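Local coordinates for kinectin 1 (Kinesin receptor) (Legionella pneumophila, PDB 4MU6), which is an effector protein of unknown molecular function, represented by its N-terminal coiled-coil domain and probably membrane-anchored in full length, at residues L122-K125 / L126-F130. Sequence-based numbering, arbitrary orientation.
Sequences LHYK and LERLF
Tyr124, in the last turn of helix 108-127, and Arg128, the first residue beyond it, make the main side-chain contact here. NH1 of Arg128 approaches CE2 of Tyr124 to 3.8 Å, and this ring carbon lies over one face of the guanidinium, displaced toward its rim. Ring and guanidinium planes stand 59° apart, so the two groups are not stacked flat. With CG anti to the backbone N in both residues, the bend at chi3 of Arg128 (45°) turns the guanidinium back toward the Tyr124 ring. Lys125 CG approaches the same guanidinium obliquely, 4.2 Å from Arg128 NH2, while the like charges stay apart, with Lys125 NZ 6.1 Å from Arg128 NH2.

The backbone bonds record the helix running out. Leu126 N donates to Leu122 O at 2.9 Å, Glu127 N to His123 O at 3.0 Å and Arg128 N to Tyr124 O at 3.2 Å, all i+4 to i. Arg128 N also bonds weakly to Lys125 O, and Leu129 N bonds to Leu126 O at 3.1 Å; this i+3 to i spacing marks the tightening into a type I beta turn from Glu127 to Phe130.

Leu122 and Leu129 instead touch helix 158-217, on Ser165 and Arg169 and on Ile159 respectively, joining this tip to the antiparallel partner helix. Backbone bonds thus define the helix end, whereas the solvent-facing van der Waals contact of Tyr124 with Arg128 may depend partly on crystal neighbours.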
loop_
_atom_site.group_PDB
_atom_site.type_symbol
_atom_site.label_atom_id
_atom_site.label_comp_id
_atom_site.label_asym_id
_atom_site.label_seq_id
_atom_site.Cartn_x
_atom_site.Cartn_y
_atom_site.Cartn_z
ATOM N N LEU A 122 67.957 -23.715 -10.403
ATOM C CA LEU A 122 68.076 -23.847 -11.853
ATOM C C LEU A 122 69.095 -22.863 -12.437
ATOM O O LEU A 122 69.849 -23.221 -13.351
ATOM C CB LEU A 122 66.732 -23.669 -12.550
ATOM C CG LEU A 122 65.675 -24.753 -12.343
ATOM C CD1 LEU A 122 64.389 -24.286 -12.966
ATOM C CD2 LEU A 122 66.116 -26.092 -12.946
ATOM N N HIS A 123 69.119 -21.635 -11.914
ATOM C CA HIS A 123 70.046 -20.621 -12.406
ATOM C C HIS A 123 71.463 -21.018 -12.042
ATOM O O HIS A 123 72.402 -20.767 -12.799
ATOM C CB HIS A 123 69.749 -19.254 -11.798
ATOM C CG HIS A 123 68.650 -18.512 -12.485
ATOM N ND1 HIS A 123 67.715 -17.766 -11.798
ATOM C CD2 HIS A 123 68.340 -18.390 -13.799
ATOM C CE1 HIS A 123 66.875 -17.219 -12.659
ATOM N NE2 HIS A 123 67.226 -17.588 -13.880
ATOM N N TYR A 124 71.601 -21.610 -10.859
ATOM C CA TYR A 124 72.883 -22.110 -10.376
ATOM C C TYR A 124 73.356 -23.241 -11.291
ATOM O O TYR A 124 74.490 -23.225 -11.765
ATOM C CB TYR A 124 72.750 -22.562 -8.912
ATOM C CG TYR A 124 73.996 -23.145 -8.268
ATOM C CD1 TYR A 124 75.028 -22.321 -7.818
ATOM C CD2 TYR A 124 74.125 -24.524 -8.076
ATOM C CE1 TYR A 124 76.169 -22.860 -7.215
ATOM C CE2 TYR A 124 75.260 -25.069 -7.474
ATOM C CZ TYR A 124 76.277 -24.233 -7.046
ATOM O OH TYR A 124 77.401 -24.770 -6.450
ATOM N N LYS A 125 72.476 -24.203 -11.567
ATOM C CA LYS A 125 72.798 -25.286 -12.500
ATOM C C LYS A 125 73.162 -24.801 -13.911
ATOM O O LYS A 125 74.015 -25.384 -14.563
ATOM C CB LYS A 125 71.665 -26.308 -12.590
ATOM C CG LYS A 125 71.414 -27.094 -11.317
ATOM C CD LYS A 125 70.422 -28.225 -11.562
ATOM C CE LYS A 125 70.195 -29.050 -10.302
ATOM N NZ LYS A 125 69.389 -30.273 -10.583
ATOM N N LEU A 126 72.515 -23.745 -14.386
ATOM C CA LEU A 126 72.799 -23.248 -15.729
ATOM C C LEU A 126 74.152 -22.553 -15.773
ATOM O O LEU A 126 74.893 -22.677 -16.748
ATOM C CB LEU A 126 71.705 -22.289 -16.200
ATOM C CG LEU A 126 71.900 -21.705 -17.603
ATOM C CD1 LEU A 126 71.800 -22.802 -18.648
ATOM C CD2 LEU A 126 70.891 -20.595 -17.873
ATOM N N GLU A 127 74.471 -21.828 -14.707
ATOM C CA GLU A 127 75.745 -21.131 -14.607
ATOM C C GLU A 127 76.907 -22.124 -14.653
ATOM O O GLU A 127 77.991 -21.807 -15.146
ATOM C CB GLU A 127 75.792 -20.308 -13.318
ATOM C CG GLU A 127 77.009 -19.405 -13.179
ATOM C CD GLU A 127 76.909 -18.466 -11.985
ATOM O OE1 GLU A 127 75.830 -18.422 -11.350
ATOM O OE2 GLU A 127 77.905 -17.770 -11.680
ATOM N N ARG A 128 76.664 -23.334 -14.156
ATOM C CA ARG A 128 77.700 -24.357 -14.069
ATOM C C ARG A 128 77.884 -25.124 -15.387
ATOM O O ARG A 128 78.707 -26.030 -15.476
ATOM C CB ARG A 128 77.384 -25.315 -12.916
ATOM C CG ARG A 128 78.579 -26.078 -12.366
ATOM C CD ARG A 128 78.236 -26.720 -11.033
ATOM N NE ARG A 128 76.933 -27.381 -11.069
ATOM C CZ ARG A 128 76.385 -28.013 -10.035
ATOM N NH1 ARG A 128 77.029 -28.073 -8.876
ATOM N NH2 ARG A 128 75.195 -28.588 -10.163
ATOM N N LEU A 129 77.121 -24.757 -16.410
ATOM C CA LEU A 129 77.260 -25.378 -17.725
ATOM C C LEU A 129 78.111 -24.534 -18.664
ATOM O O LEU A 129 78.142 -24.776 -19.873
ATOM C CB LEU A 129 75.894 -25.609 -18.366
ATOM C CG LEU A 129 75.185 -26.909 -18.000
ATOM C CD1 LEU A 129 73.866 -27.011 -18.753
ATOM C CD2 LEU A 129 76.074 -28.104 -18.297
ATOM N N PHE A 130 78.793 -23.539 -18.106
ATOM C CA PHE A 130 79.554 -22.593 -18.911
ATOM C C PHE A 130 80.922 -22.294 -18.296
ATOM O O PHE A 130 81.437 -23.060 -17.479
ATOM C CB PHE A 130 78.758 -21.294 -19.088
ATOM C CG PHE A 130 77.603 -21.408 -20.055
ATOM C CD1 PHE A 130 76.402 -21.975 -19.669
ATOM C CD2 PHE A 130 77.716 -20.926 -21.348
ATOM C CE1 PHE A 130 75.342 -22.077 -20.560
ATOM C CE2 PHE A 130 76.657 -21.020 -22.240
ATOM C CZ PHE A 130 75.470 -21.593 -21.841
#